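Side-chain contacts in BtGH115A (PDB 5BY3), which acts as a family GH115 4-O-methyl-alpha-glucuronidase, a glycoside hydrolase with specificity for decorated arabinogalactans: residues G173-P176 with W177-T181; P193-N196 with E197-E201; T600-Y603 with N604-N608. All blocks are in the same frame, centred on the assembly; numbering follows the deposited sequence. Where two conformers were deposited one is given.

How the interactions relate
Each of the three contacts is local, joining residues three to five positions apart, and they follow one another along the chain without nesting or crossing. Interaction 1 forms the opening turns of helix 174-182, and interaction 2 the opening turns of the next helix, 193-205. These two touch: Ser178 OG lies 2.5 Å from Thr195 OG1, a probable hydrogen bond, and the Trp177 ring packs on the methyl group of Thr195. Interaction 3 comes much later, where helix 587-603 runs into a loop. Interactions 1 and 3 have centres about 14 Å apart and do not touch, yet that loop continues to helix 174-182, Lys610 and Asn612 bonding to Trp177 and Thr181.

Interaction 1 of 3, residues G173-P176 with W177-T181; sequences GLMP and WSNKT
Four consecutive i to i+4 hydrogen bonds join residues 173-176 to 177-181 and start helix 174-182, with Gly173 at its N-cap position. They run from Trp177 N to Gly173 O, Ser178 N to Leu174 O, Asn179 N to Met175 O and Lys180 N to Pro176 O. The third is nearly straight, with an N-H...O angle of 173° and the amide in line with the carbonyl of Met175; the fourth is bent to 132°. Pro176 has no amide hydrogen, but it sits in the first turn, so the helix loses no bond there.

Among the side chains, Trp177 projects outward from the helix. CG is anti to the backbone N (chi1 170°), which brings the benzo edge of the indole beside Leu174, whose O lies in the ring plane, 3.9 Å from CE3. Leu174 CG packs 4.2 Å from the same CE3. On the pyrrole side of the indole, NE1 donates to Lys610 O, while the rings of Trp611 and Tyr182 meet the Trp177 ring. At the start of the helix, the Leu174 amide donates to OD1 of Asp436, a residue of the nickel site, so the helix start is tied to that site.

On another side of the turn, Met175, modelled as selenomethionine, lies alongside Asn179 and points the same way. The contact is apolar, and the bend at chi2 sets SE 3.9 Å from Asn179 CB.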
loop_
_atom_site.group_PDB
_atom_site.type_symbol
_atom_site.label_atom_id
_atom_site.label_comp_id
_atom_site.label_asym_id
_atom_site.label_seq_id
_atom_site.Cartn_x
_atom_site.Cartn_y
_atom_site.Cartn_z
ATOM N N GLY A 173 14.064 -10.819 0.327
ATOM C CA GLY A 173 14.008 -10.028 1.547
ATOM C C GLY A 173 13.396 -10.740 2.729
ATOM O O GLY A 173 14.102 -11.330 3.544
ATOM N N LEU A 174 12.076 -10.700 2.836
ATOM C CA LEU A 174 11.461 -11.254 4.026
ATOM C C LEU A 174 11.616 -12.759 4.123
ATOM O O LEU A 174 11.793 -13.274 5.240
ATOM C CB LEU A 174 10.023 -10.788 4.225
ATOM C CG LEU A 174 9.353 -11.076 5.567
ATOM C CD1 LEU A 174 8.277 -10.069 5.862
ATOM C CD2 LEU A 174 8.744 -12.462 5.552
HETATM N N MSE A 175 11.617 -13.479 2.998
HETATM C CA MSE A 175 11.834 -14.966 3.115
HETATM C C MSE A 175 13.247 -15.283 3.650
HETATM O O MSE A 175 13.329 -15.859 4.733
HETATM C CB MSE A 175 11.375 -15.830 1.935
HETATM C CG MSE A 175 11.374 -17.322 2.294
HETATM SE SE MSE A 175 13.204 -18.078 2.111
HETATM C CE MSE A 175 13.510 -18.092 0.175
ATOM N N PRO A 176 14.341 -14.885 2.965
ATOM C CA PRO A 176 15.694 -15.215 3.496
ATOM C C PRO A 176 15.970 -14.615 4.863
ATOM O O PRO A 176 16.617 -15.249 5.685
ATOM C CB PRO A 176 16.672 -14.657 2.454
ATOM C CG PRO A 176 15.879 -13.728 1.604
ATOM C CD PRO A 176 14.425 -14.097 1.717
ATOM N N TRP A 177 15.458 -13.421 5.123
ATOM C CA TRP A 177 15.619 -12.824 6.440
ATOM C C TRP A 177 15.010 -13.707 7.542
ATOM O O TRP A 177 15.633 -13.940 8.575
ATOM C CB TRP A 177 15.028 -11.421 6.461
ATOM C CG TRP A 177 14.948 -10.878 7.813
ATOM C CD1 TRP A 177 15.988 -10.357 8.555
ATOM C CD2 TRP A 177 13.777 -10.809 8.638
ATOM N NE1 TRP A 177 15.515 -9.976 9.790
ATOM C CE2 TRP A 177 14.171 -10.255 9.874
ATOM C CE3 TRP A 177 12.434 -11.185 8.456
ATOM C CZ2 TRP A 177 13.272 -10.037 10.924
ATOM C CZ3 TRP A 177 11.519 -10.971 9.532
ATOM C CH2 TRP A 177 11.954 -10.411 10.742
ATOM N N SER A 178 13.798 -14.203 7.315
ATOM C CA SER A 178 13.148 -15.081 8.288
ATOM C C SER A 178 13.881 -16.436 8.469
ATOM O O SER A 178 14.254 -16.793 9.598
ATOM C CB SER A 178 11.686 -15.312 7.910
ATOM O OG SER A 178 11.074 -16.095 8.900
ATOM N N ASN A 179 14.081 -17.128 7.336
ATOM C CA ASN A 179 14.720 -18.439 7.179
ATOM C C ASN A 179 16.202 -18.563 7.578
ATOM O O ASN A 179 16.688 -19.661 7.797
ATOM C CB ASN A 179 14.584 -18.828 5.700
ATOM C CG ASN A 179 14.876 -20.289 5.429
ATOM O OD1 ASN A 179 14.168 -21.174 5.893
ATOM N ND2 ASN A 179 15.889 -20.538 4.639
ATOM N N LYS A 180 16.926 -17.449 7.635
ATOM C CA LYS A 180 18.360 -17.481 8.008
ATOM C C LYS A 180 18.740 -16.507 9.141
ATOM O O LYS A 180 19.546 -16.857 9.988
ATOM C CB LYS A 180 19.295 -17.297 6.795
ATOM C CG LYS A 180 18.774 -17.861 5.489
ATOM C CD LYS A 180 19.431 -19.137 5.002
ATOM C CE LYS A 180 19.588 -18.971 3.487
ATOM N NZ LYS A 180 19.976 -20.184 2.726
ATOM N N THR A 181 18.135 -15.318 9.184
ATOM C CA THR A 181 18.514 -14.342 10.183
ATOM C C THR A 181 17.673 -14.318 11.452
ATOM O O THR A 181 18.225 -14.386 12.550
ATOM C CB THR A 181 18.576 -12.950 9.598
ATOM O OG1 THR A 181 19.311 -12.990 8.368
ATOM C CG2 THR A 181 19.258 -12.030 10.591
#

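Interaction 2 of 3, residues P193-N196 with E197-E201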
loop_
_atom_site.group_PDB
_atom_site.type_symbol
_atom_site.label_atom_id
_atom_site.label_comp_id
_atom_site.label_asym_id
_atom_site.label_seq_id
_atom_site.Cartn_x
_atom_site.Cartn_y
_atom_site.Cartn_z
ATOM N N PRO A 193 6.680 -19.926 12.881
ATOM C CA PRO A 193 5.783 -19.311 13.856
ATOM C C PRO A 193 6.333 -18.017 14.458
ATOM O O PRO A 193 5.579 -17.043 14.588
ATOM C CB PRO A 193 5.586 -20.418 14.934
ATOM C CG PRO A 193 6.701 -21.418 14.706
ATOM C CD PRO A 193 7.016 -21.330 13.227
ATOM N N ARG A 194 7.605 -18.007 14.838
ATOM C CA ARG A 194 8.206 -16.841 15.515
ATOM C C ARG A 194 8.191 -15.590 14.610
ATOM O O ARG A 194 7.772 -14.515 15.033
ATOM C CB ARG A 194 9.604 -17.175 16.102
ATOM C CG ARG A 194 9.699 -17.189 17.635
ATOM C CD ARG A 194 9.223 -18.479 18.278
ATOM N NE ARG A 194 7.758 -18.548 18.385
ATOM C CZ ARG A 194 7.031 -19.674 18.423
ATOM N NH1 ARG A 194 7.621 -20.870 18.363
ATOM N NH2 ARG A 194 5.698 -19.607 18.499
ATOM N N THR A 195 8.560 -15.741 13.343
ATOM C CA THR A 195 8.400 -14.640 12.381
ATOM C C THR A 195 6.937 -14.133 12.279
ATOM O O THR A 195 6.687 -12.916 12.320
ATOM C CB THR A 195 8.953 -15.034 11.027
ATOM O OG1 THR A 195 10.266 -15.588 11.221
ATOM C CG2 THR A 195 8.996 -13.836 10.084
ATOM N N ASN A 196 5.980 -15.052 12.211
ATOM C CA ASN A 196 4.570 -14.667 12.101
ATOM C C ASN A 196 4.015 -13.925 13.328
ATOM O O ASN A 196 3.305 -12.921 13.177
ATOM C CB ASN A 196 3.704 -15.854 11.654
ATOM C CG ASN A 196 3.816 -16.111 10.159
ATOM O OD1 ASN A 196 3.179 -15.422 9.343
ATOM N ND2 ASN A 196 4.661 -17.075 9.777
ATOM N N GLU A 197 4.392 -14.368 14.534
ATOM C CA GLU A 197 4.061 -13.613 15.739
ATOM C C GLU A 197 4.547 -12.156 15.655
ATOM O O GLU A 197 3.817 -11.233 16.057
ATOM C CB GLU A 197 4.583 -14.314 16.982
ATOM C CG GLU A 197 3.936 -15.675 17.206
ATOM C CD GLU A 197 4.588 -16.480 18.323
ATOM O OE1 GLU A 197 5.848 -16.537 18.370
ATOM O OE2 GLU A 197 3.833 -17.076 19.131
ATOM N N ARG A 198 5.760 -11.954 15.120
ATOM C CA ARG A 198 6.279 -10.619 14.863
ATOM C C ARG A 198 5.434 -9.796 13.874
ATOM O O ARG A 198 5.154 -8.631 14.151
ATOM C CB ARG A 198 7.737 -10.658 14.400
ATOM C CG ARG A 198 8.741 -10.830 15.535
ATOM C CD ARG A 198 8.690 -9.749 16.613
ATOM N NE ARG A 198 9.734 -10.034 17.598
ATOM C CZ ARG A 198 9.986 -9.372 18.731
ATOM N NH1 ARG A 198 9.271 -8.314 19.146
ATOM N NH2 ARG A 198 10.998 -9.808 19.472
ATOM N N ILE A 199 5.043 -10.405 12.748
ATOM C CA ILE A 199 4.138 -9.780 11.791
ATOM C C ILE A 199 2.787 -9.448 12.420
ATOM O O ILE A 199 2.270 -8.319 12.252
ATOM C CB ILE A 199 3.961 -10.635 10.526
ATOM C CG1 ILE A 199 5.349 -10.899 9.900
ATOM C CG2 ILE A 199 3.033 -9.923 9.549
ATOM C CD1 ILE A 199 5.353 -11.861 8.718
ATOM N N PHE A 200 2.248 -10.392 13.194
ATOM C CA PHE A 200 0.968 -10.160 13.838
ATOM C C PHE A 200 0.989 -9.068 14.906
ATOM O O PHE A 200 0.000 -8.297 15.012
ATOM C CB PHE A 200 0.332 -11.442 14.358
ATOM C CG PHE A 200 0.257 -12.576 13.354
ATOM C CD1 PHE A 200 0.102 -12.349 11.993
ATOM C CD2 PHE A 200 0.316 -13.899 13.798
ATOM C CE1 PHE A 200 0.029 -13.412 11.107
ATOM C CE2 PHE A 200 0.258 -14.974 12.904
ATOM C CZ PHE A 200 0.102 -14.726 11.562
ATOM N N GLU A 201 2.099 -8.942 15.652
ATOM C CA GLU A 201 2.290 -7.741 16.511
ATOM C C GLU A 201 2.166 -6.450 15.705
ATOM O O GLU A 201 1.569 -5.464 16.142
ATOM C CB GLU A 201 3.700 -7.672 17.092
ATOM C CG GLU A 201 4.008 -8.563 18.258
ATOM C CD GLU A 201 5.465 -8.462 18.692
ATOM O OE1 GLU A 201 6.209 -7.527 18.298
ATOM O OE2 GLU A 201 5.867 -9.348 19.444
#
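Pro193 O accepts the amide of Glu197 at 2.9 Å, and CG of that glutamate also packs against the carbonyl oxygen.

Next, Arg194 forms an i to i+3 salt bridge with Glu197. The two chains lie side by side, the arginine folded at chi2 and chi3. NE gives the main bond, 2.8 Å to OE1, reaching the syn side of this oxygen but 34° out of the carboxylate plane; NH2 adds a weak one, 3.2 Å to OE2. The planes of the two groups are turned 55° apart, so the pairing is twisted rather than coplanar. Pro193 CB lies over one guanidinium face.

Thr195 O takes the Ile199 amide in its carbonyl plane, at 3.0 Å; Thr195 CG2 lies only loosely against Ile199 CD1.

Asn196 O, bonded by Phe200 N at 2.7 Å, also sits 3.0 Å above one face of the Phe200 ring, towards its rim. Asn196 CB meets Phe200 CE2 at 3.8 Å, and the amide end is anchored by ND2 to Gly192 O. Beyond it, Phe200 meets Tyr211.

These are contacts of a regular alpha helix, 193-205, which follows helix 174-182 in the connection between neighbouring parallel strands 162-166 and 210-212, consistent with the TIM-barrel clan of GH115.

Interaction 3 of 3, residues T600-Y603 with N604-N608; sequences TQHY and NSLEN
Thr600 O is met by two N-H groups of Asn604. The backbone N makes the regular i to i+4 bond, 3.1 Å to that oxygen. The side-chain ND2, also 3.1 Å from Thr600 O, adds only a weak bond, bent to 121°. With CG beside the asparagine's own N (chi1 -85°), the amide folds back along the helix next to Thr600, where ND2 also packs on CG2. Outside this turn, ND2 donates to Met615 O, so the amide bridges the helix end and a later part of the chain. The Thr600 hydroxyl is engaged as well, with Ile596 O and with the hydroxyl of Tyr561.

His602 O is the second shared acceptor. Leu606 N reaches it at 3.0 Å nearly in line with the C=O bond, whereas Ser605 N, an i to i+3 donor at 3.0 Å, comes from above the carbonyl plane, 63° out of it. In the conformer given for Ser605, OG lies 3.0 Å from Gln601 O and 3.1 Å from His602 O; the single hydroxyl proton has both acceptors within reach, so neither bond is settled, and the second conformer makes either doubtful.

Van der Waals contact completes the turn. Leu606 crosses His602 at about a right angle, its CD2 lying 4.0 Å from His602 CD2, and Phe556 of helix 552-580 touches both, edge-to-face with the imidazole.

Mixed i to i+3 and i to i+4 bonding, then a non-helical backbone at Leu606, is consistent with a helix C terminus: here helix 587-603 passing into the loop that follows.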
loop_
_atom_site.group_PDB
_atom_site.type_symbol
_atom_site.label_atom_id
_atom_site.label_comp_id
_atom_site.label_asym_id
_atom_site.label_seq_id
_atom_site.Cartn_x
_atom_site.Cartn_y
_atom_site.Cartn_z
ATOM N N THR A 600 23.632 -0.646 1.167
ATOM C CA THR A 600 22.922 -1.898 1.400
ATOM C C THR A 600 23.648 -2.784 2.428
ATOM O O THR A 600 22.976 -3.509 3.227
ATOM C CB THR A 600 22.686 -2.645 0.077
ATOM O OG1 THR A 600 22.121 -1.731 -0.846
ATOM C CG2 THR A 600 21.753 -3.854 0.243
ATOM N N GLN A 601 24.988 -2.730 2.411
ATOM C CA GLN A 601 25.802 -3.396 3.450
ATOM C C GLN A 601 25.499 -2.824 4.821
ATOM O O GLN A 601 25.388 -3.563 5.798
ATOM C CB GLN A 601 27.310 -3.266 3.192
ATOM C CG GLN A 601 27.922 -4.260 2.208
ATOM C CD GLN A 601 28.230 -5.629 2.815
ATOM O OE1 GLN A 601 27.550 -6.102 3.743
ATOM N NE2 GLN A 601 29.260 -6.287 2.270
ATOM N N HIS A 602 25.368 -1.504 4.898
ATOM C CA HIS A 602 25.060 -0.861 6.168
ATOM C C HIS A 602 23.680 -1.305 6.687
ATOM O O HIS A 602 23.564 -1.696 7.854
ATOM C CB HIS A 602 25.206 0.657 6.088
ATOM C CG HIS A 602 25.225 1.325 7.426
ATOM N ND1 HIS A 602 26.286 1.219 8.296
ATOM C CD2 HIS A 602 24.308 2.100 8.051
ATOM C CE1 HIS A 602 26.024 1.902 9.395
ATOM N NE2 HIS A 602 24.833 2.459 9.266
ATOM N N TYR A 603 22.678 -1.312 5.799
ATOM C CA TYR A 603 21.322 -1.775 6.126
ATOM C C TYR A 603 21.361 -3.139 6.812
ATOM O O TYR A 603 20.756 -3.363 7.873
ATOM C CB TYR A 603 20.461 -1.904 4.848
ATOM C CG TYR A 603 18.967 -1.855 5.093
ATOM C CD1 TYR A 603 18.270 -2.963 5.570
ATOM C CD2 TYR A 603 18.254 -0.675 4.858
ATOM C CE1 TYR A 603 16.913 -2.915 5.787
ATOM C CE2 TYR A 603 16.895 -0.601 5.083
ATOM C CZ TYR A 603 16.224 -1.725 5.532
ATOM O OH TYR A 603 14.884 -1.633 5.766
ATOM N N ASN A 604 22.095 -4.039 6.169
ATOM C CA ASN A 604 22.123 -5.434 6.514
ATOM C C ASN A 604 23.006 -5.712 7.738
ATOM O O ASN A 604 23.095 -6.861 8.188
ATOM C CB ASN A 604 22.563 -6.234 5.267
ATOM C CG ASN A 604 21.387 -6.560 4.330
ATOM O OD1 ASN A 604 20.339 -7.058 4.768
ATOM N ND2 ASN A 604 21.562 -6.286 3.037
ATOM N N SER A 605 23.628 -4.663 8.285
ATOM C CA SER A 605 24.567 -4.804 9.414
ATOM C C SER A 605 24.172 -3.960 10.620
ATOM O O SER A 605 24.751 -4.100 11.686
ATOM C CB SER A 605 26.024 -4.512 8.985
ATOM O OG SER A 605 26.198 -3.159 8.618
ATOM N N LEU A 606 23.181 -3.085 10.440
ATOM C CA LEU A 606 22.561 -2.315 11.533
ATOM C C LEU A 606 22.055 -3.253 12.629
ATOM O O LEU A 606 21.634 -4.400 12.345
ATOM C CB LEU A 606 21.310 -1.596 11.019
ATOM C CG LEU A 606 21.231 -0.543 9.947
ATOM C CD1 LEU A 606 19.845 -0.641 9.370
ATOM C CD2 LEU A 606 21.414 0.846 10.533
ATOM N N GLU A 607 22.051 -2.731 13.856
ATOM C CA GLU A 607 21.564 -3.416 15.071
ATOM C C GLU A 607 22.051 -4.872 15.206
ATOM O O GLU A 607 21.254 -5.801 15.376
ATOM C CB GLU A 607 20.035 -3.298 15.173
ATOM C CG GLU A 607 19.528 -1.867 15.323
ATOM C CD GLU A 607 19.790 -1.210 16.686
ATOM O OE1 GLU A 607 20.014 -1.912 17.717
ATOM O OE2 GLU A 607 19.743 0.039 16.737
ATOM N N ASN A 608 23.379 -5.016 15.150
ATOM C CA ASN A 608 24.153 -6.275 15.020
ATOM C C ASN A 608 24.170 -6.825 13.619
ATOM O O ASN A 608 25.190 -6.743 12.913
ATOM C CB ASN A 608 23.807 -7.333 16.069
ATOM C CG ASN A 608 24.221 -6.908 17.463
ATOM O OD1 ASN A 608 25.049 -5.996 17.626
ATOM N ND2 ASN A 608 23.646 -7.556 18.485
#